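PDB 2QAS: stringent starvation protein B from Caulobacter vibrioides, which probably acts as a dimeric adaptor that delivers ssrA-tagged proteins to the ClpX unfoldase for degradation. Local coordinates for residues K33-P38 / H78-L83; D82-P85 / F90-T93; T111-P116 / F120-S125. One frame throughout, in Å; residues are numbered along the deposited sequence.

Contact 1: K33-P38 / H78-L83; sequences KKAAAP and HQYWDL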
ATOM      1  N   LYS A  33     -11.012  -9.438  -0.319  1.00 59.71           N
ATOM      2  CA  LYS A  33     -11.438  -9.999   0.963  1.00 63.09           C
ATOM      3  C   LYS A  33     -12.861  -9.569   1.259  1.00 63.39           C
ATOM      4  O   LYS A  33     -13.610 -10.288   1.913  1.00 64.97           O
ATOM      5  CB  LYS A  33     -10.503  -9.577   2.110  1.00 65.69           C
ATOM      6  CG  LYS A  33      -9.186 -10.337   2.100  1.00 68.70           C
ATOM      7  CD  LYS A  33      -8.344 -10.096   3.337  1.00 71.79           C
ATOM      8  CE  LYS A  33      -7.110 -11.011   3.333  1.00 73.81           C
ATOM      9  NZ  LYS A  33      -6.249 -10.864   4.557  1.00 77.62           N
ATOM     10  N   LYS A  34     -13.238  -8.394   0.779  1.00 63.79           N
ATOM     11  CA  LYS A  34     -14.603  -7.930   0.975  1.00 64.98           C
ATOM     12  C   LYS A  34     -15.506  -8.716   0.025  1.00 65.00           C
ATOM     13  O   LYS A  34     -16.660  -8.991   0.337  1.00 65.98           O
ATOM     14  CB  LYS A  34     -14.714  -6.431   0.678  1.00 66.57           C
ATOM     15  CG  LYS A  34     -13.903  -5.552   1.616  1.00 68.24           C
ATOM     16  CD  LYS A  34     -14.201  -4.081   1.388  1.00 70.89           C
ATOM     17  CE  LYS A  34     -13.403  -3.197   2.343  1.00 72.78           C
ATOM     18  NZ  LYS A  34     -13.804  -1.756   2.234  1.00 74.57           N
ATOM     19  N   ALA A  35     -14.966  -9.081  -1.135  1.00 65.73           N
ATOM     20  CA  ALA A  35     -15.719  -9.836  -2.132  1.00 66.45           C
ATOM     21  C   ALA A  35     -15.868 -11.290  -1.706  1.00 67.99           C
ATOM     22  O   ALA A  35     -16.800 -11.976  -2.118  1.00 69.01           O
ATOM     23  CB  ALA A  35     -15.017  -9.763  -3.488  1.00 63.55           C
ATOM     24  N   ALA A  36     -14.936 -11.765  -0.889  1.00 70.29           N
ATOM     25  CA  ALA A  36     -14.973 -13.141  -0.420  1.00 71.31           C
ATOM     26  C   ALA A  36     -15.870 -13.258   0.801  1.00 72.89           C
ATOM     27  O   ALA A  36     -16.189 -14.359   1.241  1.00 73.26           O
ATOM     28  CB  ALA A  36     -13.571 -13.617  -0.090  1.00 69.69           C
ATOM     29  N   ALA A  37     -16.277 -12.116   1.344  1.00 75.77           N
ATOM     30  CA  ALA A  37     -17.148 -12.089   2.515  1.00 79.41           C
ATOM     31  C   ALA A  37     -18.518 -12.657   2.162  1.00 82.20           C
ATOM     32  O   ALA A  37     -19.067 -12.367   1.097  1.00 82.32           O
ATOM     33  CB  ALA A  37     -17.296 -10.655   3.032  1.00 77.48           C
ATOM     34  N   PRO A  38     -19.095 -13.471   3.058  1.00 85.11           N
ATOM     35  CA  PRO A  38     -20.418 -14.049   2.780  1.00 86.37           C
ATOM     36  C   PRO A  38     -21.406 -12.953   2.370  1.00 87.05           C
ATOM     37  O   PRO A  38     -21.693 -12.032   3.144  1.00 86.89           O
ATOM     38  CB  PRO A  38     -20.785 -14.725   4.103  1.00 86.64           C
ATOM     39  CG  PRO A  38     -20.041 -13.892   5.131  1.00 86.73           C
ATOM     40  CD  PRO A  38     -18.704 -13.688   4.463  1.00 86.00           C
ATOM     41  N   HIS A  78     -21.162 -11.468 -11.611  1.00 54.90           N
ATOM     42  CA  HIS A  78     -22.280 -12.404 -11.603  1.00 54.22           C
ATOM     43  C   HIS A  78     -21.894 -13.865 -11.558  1.00 54.29           C
ATOM     44  O   HIS A  78     -22.705 -14.695 -11.158  1.00 55.14           O
ATOM     45  CB  HIS A  78     -23.152 -12.201 -12.846  1.00 55.61           C
ATOM     46  CG  HIS A  78     -23.659 -10.805 -13.007  1.00 58.55           C
ATOM     47  ND1 HIS A  78     -23.373 -10.034 -14.114  1.00 59.99           N
ATOM     48  CD2 HIS A  78     -24.409 -10.031 -12.189  1.00 58.82           C
ATOM     49  CE1 HIS A  78     -23.921  -8.840 -13.969  1.00 61.48           C
ATOM     50  NE2 HIS A  78     -24.556  -8.812 -12.810  1.00 61.92           N
ATOM     51  N   GLN A  79     -20.672 -14.195 -11.973  1.00 52.81           N
ATOM     52  CA  GLN A  79     -20.294 -15.604 -12.016  1.00 50.64           C
ATOM     53  C   GLN A  79     -18.928 -15.995 -11.485  1.00 48.35           C
ATOM     54  O   GLN A  79     -17.955 -16.106 -12.236  1.00 47.30           O
ATOM     55  CB  GLN A  79     -20.456 -16.116 -13.453  1.00 53.56           C
ATOM     56  CG  GLN A  79     -21.910 -16.081 -13.942  1.00 56.02           C
ATOM     57  CD  GLN A  79     -22.082 -16.672 -15.332  1.00 58.66           C
ATOM     58  OE1 GLN A  79     -21.653 -17.791 -15.592  1.00 60.39           O
ATOM     59  NE2 GLN A  79     -22.716 -15.922 -16.230  1.00 61.10           N
ATOM     60  N   TYR A  80     -18.866 -16.184 -10.174  1.00 47.25           N
ATOM     61  CA  TYR A  80     -17.647 -16.610  -9.506  1.00 46.30           C
ATOM     62  C   TYR A  80     -18.028 -17.299  -8.207  1.00 45.57           C
ATOM     63  O   TYR A  80     -18.967 -16.903  -7.514  1.00 44.85           O
ATOM     64  CB  TYR A  80     -16.702 -15.447  -9.237  1.00 45.74           C
ATOM     65  CG  TYR A  80     -17.149 -14.473  -8.178  1.00 47.61           C
ATOM     66  CD1 TYR A  80     -17.966 -13.397  -8.495  1.00 47.21           C
ATOM     67  CD2 TYR A  80     -16.681 -14.583  -6.868  1.00 46.98           C
ATOM     68  CE1 TYR A  80     -18.298 -12.436  -7.539  1.00 48.11           C
ATOM     69  CE2 TYR A  80     -17.003 -13.635  -5.910  1.00 48.93           C
ATOM     70  CZ  TYR A  80     -17.810 -12.561  -6.249  1.00 50.22           C
ATOM     71  OH  TYR A  80     -18.113 -11.604  -5.297  1.00 52.61           O
ATOM     72  N   TRP A  81     -17.285 -18.341  -7.881  1.00 44.88           N
ATOM     73  CA  TRP A  81     -17.577 -19.130  -6.710  1.00 42.82           C
ATOM     74  C   TRP A  81     -16.322 -19.391  -5.931  1.00 44.08           C
ATOM     75  O   TRP A  81     -15.216 -19.354  -6.483  1.00 43.48           O
ATOM     76  CB  TRP A  81     -18.177 -20.466  -7.153  1.00 43.39           C
ATOM     77  CG  TRP A  81     -19.477 -20.320  -7.862  1.00 42.83           C
ATOM     78  CD1 TRP A  81     -20.717 -20.342  -7.296  1.00 42.67           C
ATOM     79  CD2 TRP A  81     -19.672 -20.019  -9.256  1.00 42.24           C
ATOM     80  NE1 TRP A  81     -21.676 -20.064  -8.247  1.00 47.15           N
ATOM     81  CE2 TRP A  81     -21.065 -19.860  -9.457  1.00 42.51           C
ATOM     82  CE3 TRP A  81     -18.807 -19.863 -10.348  1.00 41.19           C
ATOM     83  CZ2 TRP A  81     -21.616 -19.553 -10.705  1.00 42.61           C
ATOM     84  CZ3 TRP A  81     -19.355 -19.558 -11.600  1.00 43.85           C
ATOM     85  CH2 TRP A  81     -20.748 -19.406 -11.766  1.00 44.42           C
ATOM     86  N   ASP A  82     -16.510 -19.651  -4.641  1.00 44.38           N
ATOM     87  CA  ASP A  82     -15.424 -19.983  -3.740  1.00 44.26           C
ATOM     88  C   ASP A  82     -14.177 -19.110  -3.872  1.00 44.89           C
ATOM     89  O   ASP A  82     -13.064 -19.613  -4.019  1.00 41.82           O
ATOM     90  CB  ASP A  82     -15.081 -21.453  -3.947  1.00 48.46           C
ATOM     91  CG  ASP A  82     -16.317 -22.353  -3.830  1.00 57.59           C
ATOM     92  OD1 ASP A  82     -16.964 -22.358  -2.745  1.00 59.36           O
ATOM     93  OD2 ASP A  82     -16.653 -23.052  -4.819  1.00 60.72           O
ATOM     94  N   LEU A  83     -14.369 -17.797  -3.824  1.00 44.89           N
ATOM     95  CA  LEU A  83     -13.251 -16.873  -3.893  1.00 45.27           C
ATOM     96  C   LEU A  83     -12.469 -17.050  -2.590  1.00 47.65           C
ATOM     97  O   LEU A  83     -13.022 -16.869  -1.500  1.00 49.10           O
ATOM     98  CB  LEU A  83     -13.767 -15.441  -4.003  1.00 43.49           C
ATOM     99  CG  LEU A  83     -12.722 -14.334  -3.924  1.00 41.98           C
ATOM    100  CD1 LEU A  83     -11.672 -14.532  -4.989  1.00 43.55           C
ATOM    101  CD2 LEU A  83     -13.406 -13.007  -4.081  1.00 43.52           C
TER
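L83 lies against two alanines, A35 and A36, where the C-terminal part of helix 16-35 and the residues just after it lie against strand 81-85, and Y80 adds a second side chain directed at A35. Beyond its CB, the L83 side chain is carried toward the helix by a CG set anti to the backbone N (chi1 173°). CG then rests beside the methyl of A36, with L83 CG 4.0 Å from A36 CB. One step further out, L83 CD2 comes alongside A35 CB at 3.7 Å and also passes near the backbone N of A36. The other methyl, CD1, is turned to strand 89-96, where V92 lies. A36 packs on the leucine main chain too, its CB 3.6 Å from L83 O. The Y80 ring approaches A35 alone, hydroxyl first. That group gives a weak hydrogen bond, Y80 OH to A35 O 3.5 Å, with the carbonyl oxygen at the ring edge, near the ring plane; A35 CB is also close to the hydroxyl, at 4.0 Å. Y80 packs in addition on V92 and L94, while Q79 NE2 and the backbone N of H78 hydrogen-bond to the bound peptide. The contact is thus mainly apolar, held by van der Waals packing of a leucine on two small methyls. Its one polar link is long and should contribute little to the strength, though it offers the A35 carbonyl a partner.

Contact 2: D82-P85 / F90-T93; sequences DLAP and FSVT
A84 and S91 form the hydrogen-bonded pair of the hairpin made by strands 81-85 and 89-96; the segments 82-85 and 90-93 run antiparallel, their axes approaching to 4.7 Å. Two backbone bonds join the pair, A84 N to S91 O at 2.9 Å and S91 N to A84 O at 3.1 Å. A84 O also receives a CA-H...O contact from F90 CA at 3.4 Å, so two neighbouring donors share this oxygen. Apolar contacts occupy the face bearing P85 and F90. P85 CB lies 4.2 Å from F90 CB in the adjoining non-hydrogen-bonded pair. The F90 ring swings off this contact because its CG stands between the backbone N and the carbonyl carbon (chi1 69°), and it packs on L32 of helix 16-35. L83 CD1 approaches the ring obliquely, 4.1 Å from F90 CD2, and lies beside V92 CG2, which itself sits at the edge of the F90 ring, in plane; the L83 and V92 side chains lie side by side and point the same way. On the other face, A84 CB sits 3.8 Å from S91 OG, and T93 OG1 is hydrogen-bonded to R102. Strand 89-96 is also bonded to strand 99-106, through F90 with V105 and V92 with L103. The backbone bonds therefore fix the alignment of the strands, while the face of L83, P85 and F90 is apolar and packs on helix 16-35, and that of A84 and S91 carries the serine hydroxyl.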
ATOM      1  N   ASP A  82     -16.510 -19.651  -4.641  1.00 44.38           N
ATOM      2  CA  ASP A  82     -15.424 -19.983  -3.740  1.00 44.26           C
ATOM      3  C   ASP A  82     -14.177 -19.110  -3.872  1.00 44.89           C
ATOM      4  O   ASP A  82     -13.064 -19.613  -4.019  1.00 41.82           O
ATOM      5  CB  ASP A  82     -15.081 -21.453  -3.947  1.00 48.46           C
ATOM      6  CG  ASP A  82     -16.317 -22.353  -3.830  1.00 57.59           C
ATOM      7  OD1 ASP A  82     -16.964 -22.358  -2.745  1.00 59.36           O
ATOM      8  OD2 ASP A  82     -16.653 -23.052  -4.819  1.00 60.72           O
ATOM      9  N   LEU A  83     -14.369 -17.797  -3.824  1.00 44.89           N
ATOM     10  CA  LEU A  83     -13.251 -16.873  -3.893  1.00 45.27           C
ATOM     11  C   LEU A  83     -12.469 -17.050  -2.590  1.00 47.65           C
ATOM     12  O   LEU A  83     -13.022 -16.869  -1.500  1.00 49.10           O
ATOM     13  CB  LEU A  83     -13.767 -15.441  -4.003  1.00 43.49           C
ATOM     14  CG  LEU A  83     -12.722 -14.334  -3.924  1.00 41.98           C
ATOM     15  CD1 LEU A  83     -11.672 -14.532  -4.989  1.00 43.55           C
ATOM     16  CD2 LEU A  83     -13.406 -13.007  -4.081  1.00 43.52           C
ATOM     17  N   ALA A  84     -11.197 -17.423  -2.698  1.00 48.00           N
ATOM     18  CA  ALA A  84     -10.353 -17.634  -1.524  1.00 48.70           C
ATOM     19  C   ALA A  84      -9.101 -16.776  -1.629  1.00 50.51           C
ATOM     20  O   ALA A  84      -8.104 -17.190  -2.220  1.00 48.89           O
ATOM     21  CB  ALA A  84      -9.960 -19.090  -1.416  1.00 47.15           C
ATOM     22  N   PRO A  85      -9.146 -15.558  -1.067  1.00 53.89           N
ATOM     23  CA  PRO A  85      -7.997 -14.652  -1.116  1.00 58.91           C
ATOM     24  C   PRO A  85      -6.981 -14.869   0.002  1.00 63.69           C
ATOM     25  O   PRO A  85      -7.171 -14.409   1.129  1.00 64.54           O
ATOM     26  CB  PRO A  85      -8.647 -13.270  -1.066  1.00 56.27           C
ATOM     27  CG  PRO A  85      -9.826 -13.495  -0.193  1.00 55.06           C
ATOM     28  CD  PRO A  85     -10.365 -14.838  -0.648  1.00 54.29           C
ATOM     29  N   PHE A  90      -4.659 -15.339  -4.688  1.00 59.47           N
ATOM     30  CA  PHE A  90      -6.069 -15.689  -4.535  1.00 54.63           C
ATOM     31  C   PHE A  90      -6.468 -16.740  -5.565  1.00 52.51           C
ATOM     32  O   PHE A  90      -5.866 -16.831  -6.644  1.00 49.83           O
ATOM     33  CB  PHE A  90      -6.976 -14.456  -4.679  1.00 53.37           C
ATOM     34  CG  PHE A  90      -7.031 -13.877  -6.077  1.00 54.70           C
ATOM     35  CD1 PHE A  90      -6.064 -12.974  -6.516  1.00 56.22           C
ATOM     36  CD2 PHE A  90      -8.068 -14.219  -6.948  1.00 54.64           C
ATOM     37  CE1 PHE A  90      -6.124 -12.417  -7.801  1.00 55.90           C
ATOM     38  CE2 PHE A  90      -8.141 -13.671  -8.232  1.00 54.56           C
ATOM     39  CZ  PHE A  90      -7.170 -12.769  -8.661  1.00 56.60           C
ATOM     40  N   SER A  91      -7.455 -17.559  -5.219  1.00 48.97           N
ATOM     41  CA  SER A  91      -7.945 -18.557  -6.157  1.00 50.29           C
ATOM     42  C   SER A  91      -9.464 -18.385  -6.244  1.00 46.93           C
ATOM     43  O   SER A  91     -10.091 -17.931  -5.285  1.00 44.78           O
ATOM     44  CB  SER A  91      -7.526 -19.985  -5.744  1.00 50.16           C
ATOM     45  OG  SER A  91      -7.987 -20.335  -4.460  1.00 58.42           O
ATOM     46  N   VAL A  92     -10.031 -18.711  -7.407  1.00 45.58           N
ATOM     47  CA  VAL A  92     -11.465 -18.541  -7.680  1.00 45.80           C
ATOM     48  C   VAL A  92     -11.940 -19.530  -8.732  1.00 45.67           C
ATOM     49  O   VAL A  92     -11.160 -19.973  -9.572  1.00 45.56           O
ATOM     50  CB  VAL A  92     -11.785 -17.151  -8.324  1.00 44.13           C
ATOM     51  CG1 VAL A  92     -13.239 -16.802  -8.128  1.00 42.73           C
ATOM     52  CG2 VAL A  92     -10.903 -16.084  -7.754  1.00 52.29           C
ATOM     53  N   THR A  93     -13.231 -19.833  -8.712  1.00 45.18           N
ATOM     54  CA  THR A  93     -13.809 -20.708  -9.715  1.00 44.49           C
ATOM     55  C   THR A  93     -14.647 -19.818 -10.622  1.00 46.08           C
ATOM     56  O   THR A  93     -15.492 -19.055 -10.144  1.00 48.12           O
ATOM     57  CB  THR A  93     -14.729 -21.754  -9.099  1.00 43.31           C
ATOM     58  OG1 THR A  93     -13.964 -22.619  -8.258  1.00 44.31           O
ATOM     59  CG2 THR A  93     -15.404 -22.576 -10.198  1.00 42.99           C
TER

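Contact 3: T111-P116 / F120-S125; sequences TRFYDP and FALQFS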
ATOM      1  N   THR A 111      -1.693  -6.733 -13.090  1.00 57.97           N
ATOM      2  CA  THR A 111      -1.224  -5.621 -13.897  1.00 58.08           C
ATOM      3  C   THR A 111      -2.300  -4.543 -13.984  1.00 59.10           C
ATOM      4  O   THR A 111      -2.021  -3.404 -14.347  1.00 58.68           O
ATOM      5  CB  THR A 111      -0.827  -6.063 -15.325  1.00 58.27           C
ATOM      6  OG1 THR A 111      -1.996  -6.399 -16.072  1.00 61.86           O
ATOM      7  CG2 THR A 111       0.089  -7.272 -15.275  1.00 60.13           C
ATOM      8  N   ARG A 112      -3.534  -4.886 -13.643  1.00 60.28           N
ATOM      9  CA  ARG A 112      -4.585  -3.884 -13.702  1.00 61.20           C
ATOM     10  C   ARG A 112      -5.763  -4.228 -12.804  1.00 60.61           C
ATOM     11  O   ARG A 112      -6.083  -5.399 -12.609  1.00 62.93           O
ATOM     12  CB  ARG A 112      -5.064  -3.708 -15.143  1.00 64.01           C
ATOM     13  CG  ARG A 112      -5.818  -2.411 -15.366  1.00 68.65           C
ATOM     14  CD  ARG A 112      -6.940  -2.572 -16.373  1.00 73.33           C
ATOM     15  NE  ARG A 112      -7.696  -1.331 -16.535  1.00 79.32           N
ATOM     16  CZ  ARG A 112      -8.914  -1.257 -17.067  1.00 81.95           C
ATOM     17  NH1 ARG A 112      -9.523  -2.363 -17.491  1.00 81.61           N
ATOM     18  NH2 ARG A 112      -9.527  -0.080 -17.172  1.00 82.03           N
ATOM     19  N   PHE A 113      -6.393  -3.197 -12.251  1.00 59.29           N
ATOM     20  CA  PHE A 113      -7.540  -3.350 -11.368  1.00 58.86           C
ATOM     21  C   PHE A 113      -8.552  -2.280 -11.734  1.00 57.19           C
ATOM     22  O   PHE A 113      -8.183  -1.120 -11.894  1.00 56.57           O
ATOM     23  CB  PHE A 113      -7.131  -3.157  -9.911  1.00 60.50           C
ATOM     24  CG  PHE A 113      -8.249  -3.395  -8.941  1.00 63.15           C
ATOM     25  CD1 PHE A 113      -8.669  -4.695  -8.652  1.00 62.45           C
ATOM     26  CD2 PHE A 113      -8.908  -2.323  -8.340  1.00 64.00           C
ATOM     27  CE1 PHE A 113      -9.733  -4.926  -7.777  1.00 63.76           C
ATOM     28  CE2 PHE A 113      -9.976  -2.536  -7.464  1.00 63.75           C
ATOM     29  CZ  PHE A 113     -10.390  -3.844  -7.182  1.00 65.31           C
ATOM     30  N   TYR A 114      -9.821  -2.657 -11.855  1.00 56.03           N
ATOM     31  CA  TYR A 114     -10.850  -1.697 -12.231  1.00 55.41           C
ATOM     32  C   TYR A 114     -12.242  -2.058 -11.713  1.00 54.58           C
ATOM     33  O   TYR A 114     -12.689  -3.191 -11.857  1.00 54.85           O
ATOM     34  CB  TYR A 114     -10.890  -1.565 -13.768  1.00 56.82           C
ATOM     35  CG  TYR A 114     -11.812  -0.472 -14.275  1.00 57.89           C
ATOM     36  CD1 TYR A 114     -11.623   0.853 -13.890  1.00 58.72           C
ATOM     37  CD2 TYR A 114     -12.897  -0.766 -15.109  1.00 60.43           C
ATOM     38  CE1 TYR A 114     -12.487   1.868 -14.313  1.00 62.09           C
ATOM     39  CE2 TYR A 114     -13.782   0.250 -15.542  1.00 60.83           C
ATOM     40  CZ  TYR A 114     -13.565   1.563 -15.138  1.00 62.75           C
ATOM     41  OH  TYR A 114     -14.409   2.580 -15.540  1.00 64.40           O
ATOM     42  N   ASP A 115     -12.913  -1.089 -11.097  1.00 53.94           N
ATOM     43  CA  ASP A 115     -14.272  -1.276 -10.600  1.00 55.32           C
ATOM     44  C   ASP A 115     -15.122  -0.235 -11.322  1.00 57.75           C
ATOM     45  O   ASP A 115     -15.201   0.910 -10.893  1.00 60.67           O
ATOM     46  CB  ASP A 115     -14.363  -1.027  -9.094  1.00 52.03           C
ATOM     47  CG  ASP A 115     -15.779  -1.229  -8.553  1.00 54.52           C
ATOM     48  OD1 ASP A 115     -16.750  -1.188  -9.345  1.00 57.81           O
ATOM     49  OD2 ASP A 115     -15.934  -1.419  -7.328  1.00 52.81           O
ATOM     50  N   PRO A 116     -15.762  -0.621 -12.432  1.00 59.21           N
ATOM     51  CA  PRO A 116     -16.617   0.244 -13.256  1.00 60.63           C
ATOM     52  C   PRO A 116     -17.642   1.106 -12.517  1.00 61.54           C
ATOM     53  O   PRO A 116     -17.983   2.185 -12.986  1.00 61.70           O
ATOM     54  CB  PRO A 116     -17.302  -0.750 -14.199  1.00 59.22           C
ATOM     55  CG  PRO A 116     -16.262  -1.778 -14.397  1.00 60.22           C
ATOM     56  CD  PRO A 116     -15.717  -1.984 -12.993  1.00 60.58           C
ATOM     57  N   PHE A 120     -12.969   3.389 -10.363  1.00 66.16           N
ATOM     58  CA  PHE A 120     -11.689   3.364  -9.679  1.00 64.19           C
ATOM     59  C   PHE A 120     -10.785   2.370 -10.397  1.00 63.26           C
ATOM     60  O   PHE A 120     -11.166   1.222 -10.604  1.00 63.67           O
ATOM     61  CB  PHE A 120     -11.867   2.954  -8.215  1.00 63.71           C
ATOM     62  CG  PHE A 120     -10.571   2.799  -7.482  1.00 63.64           C
ATOM     63  CD1 PHE A 120      -9.972   1.549  -7.361  1.00 62.54           C
ATOM     64  CD2 PHE A 120      -9.906   3.916  -6.976  1.00 64.11           C
ATOM     65  CE1 PHE A 120      -8.725   1.410  -6.753  1.00 62.84           C
ATOM     66  CE2 PHE A 120      -8.657   3.789  -6.365  1.00 63.24           C
ATOM     67  CZ  PHE A 120      -8.064   2.532  -6.255  1.00 63.81           C
ATOM     68  N   ALA A 121      -9.585   2.801 -10.769  1.00 63.65           N
ATOM     69  CA  ALA A 121      -8.662   1.924 -11.477  1.00 65.59           C
ATOM     70  C   ALA A 121      -7.234   1.986 -10.939  1.00 66.94           C
ATOM     71  O   ALA A 121      -6.837   2.972 -10.342  1.00 67.15           O
ATOM     72  CB  ALA A 121      -8.668   2.272 -12.957  1.00 64.98           C
ATOM     73  N   LEU A 122      -6.470   0.919 -11.161  1.00 70.21           N
ATOM     74  CA  LEU A 122      -5.073   0.835 -10.732  1.00 73.89           C
ATOM     75  C   LEU A 122      -4.284   0.107 -11.810  1.00 76.96           C
ATOM     76  O   LEU A 122      -4.812  -0.790 -12.458  1.00 77.76           O
ATOM     77  CB  LEU A 122      -4.943   0.054  -9.418  1.00 72.26           C
ATOM     78  CG  LEU A 122      -5.525   0.649  -8.135  1.00 73.46           C
ATOM     79  CD1 LEU A 122      -5.365  -0.355  -7.003  1.00 72.75           C
ATOM     80  CD2 LEU A 122      -4.820   1.955  -7.791  1.00 71.77           C
ATOM     81  N   GLN A 123      -3.027   0.491 -12.004  1.00 81.89           N
ATOM     82  CA  GLN A 123      -2.169  -0.148 -13.000  1.00 87.81           C
ATOM     83  C   GLN A 123      -0.835  -0.490 -12.337  1.00 90.09           C
ATOM     84  O   GLN A 123      -0.200   0.376 -11.750  1.00 90.07           O
ATOM     85  CB  GLN A 123      -1.951   0.789 -14.197  1.00 89.62           C
ATOM     86  CG  GLN A 123      -3.250   1.238 -14.892  1.00 94.29           C
ATOM     87  CD  GLN A 123      -3.021   2.256 -16.020  1.00 97.70           C
ATOM     88  OE1 GLN A 123      -2.294   1.985 -16.982  1.00 98.94           O
ATOM     89  NE2 GLN A 123      -3.648   3.430 -15.903  1.00 97.38           N
ATOM     90  N   PHE A 124      -0.421  -1.752 -12.421  1.00 94.74           N
ATOM     91  CA  PHE A 124       0.832  -2.186 -11.807  1.00 99.68           C
ATOM     92  C   PHE A 124       1.846  -2.706 -12.818  1.00105.32           C
ATOM     93  O   PHE A 124       1.665  -2.582 -14.029  1.00104.64           O
ATOM     94  CB  PHE A 124       0.593  -3.297 -10.781  1.00 96.98           C
ATOM     95  CG  PHE A 124      -0.610  -3.089  -9.916  1.00 95.35           C
ATOM     96  CD1 PHE A 124      -1.866  -3.489 -10.346  1.00 94.18           C
ATOM     97  CD2 PHE A 124      -0.487  -2.512  -8.664  1.00 94.46           C
ATOM     98  CE1 PHE A 124      -2.979  -3.320  -9.540  1.00 93.44           C
ATOM     99  CE2 PHE A 124      -1.594  -2.339  -7.851  1.00 94.28           C
ATOM    100  CZ  PHE A 124      -2.844  -2.745  -8.290  1.00 93.71           C
ATOM    101  N   SER A 125       2.909  -3.306 -12.281  1.00113.38           N
ATOM    102  CA  SER A 125       4.010  -3.880 -13.057  1.00121.15           C
ATOM    103  C   SER A 125       4.483  -2.946 -14.165  1.00126.34           C
ATOM    104  O   SER A 125       5.208  -3.360 -15.073  1.00126.82           O
ATOM    105  CB  SER A 125       3.599  -5.231 -13.655  1.00121.31           C
ATOM    106  OG  SER A 125       4.708  -5.890 -14.247  1.00121.46           O
TER
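A beta hairpin joins strands 110-115 and 120-123, and a classic beta bulge, T111 and R112 both facing T50 of strand 47-52, lies near the start of its first strand. The pair F113 and L122 is bonded both ways, with L122 N to F113 O at 2.8 Å and F113 N to L122 O at 2.9 Å. Further backbone bonds run from D115 N to F120 O (2.9 Å) and from F124 N to T111 O (3.0 Å). On the face of F113 and L122, the CB atoms of these residues meet, and the F113 and F120 rings cross obliquely, edge near edge, F113 CD2 being 4.1 Å from F120 CE1. With its CG beside the backbone N (chi1 -41°), F124 brings its ring edge to T111 C and R112 N. On the face bearing Y114, A121 CB comes to the edge of the tyrosine ring, while R112 NH2 and P116 N take opposite faces of it. D115 OD2 is hydrogen-bonded to H45 ND1 of its own chain and to Y16 OH of the second subunit, whose ring stacks with F120. The arrangement is a short-looped antiparallel hairpin forming one edge of the four-stranded sheet within this chain, here joined to the dimer interface.

Overall arrangement
From the N terminus, helix 16-35 leads into contact 1, which closes a long loop of 39 residues, taking in strands 47-52 and 71-76 and helix 62-67, by returning the chain to strand 81-85. Contact 2 begins where contact 1 ends, sharing D82 and L83, and closes the hairpin over the short 86-88 turn; the two touch, both using strand 81-85 of the three-stranded sheet. Further on, contact 3 closes the short 116-119 connection in the four-stranded sheet, on the opposite side of the chain's centre from contact 2, with centres about 19 Å apart. None lies inside or crosses another. Helix 16-35 links all three, since its side-chain contacts reach both sheets.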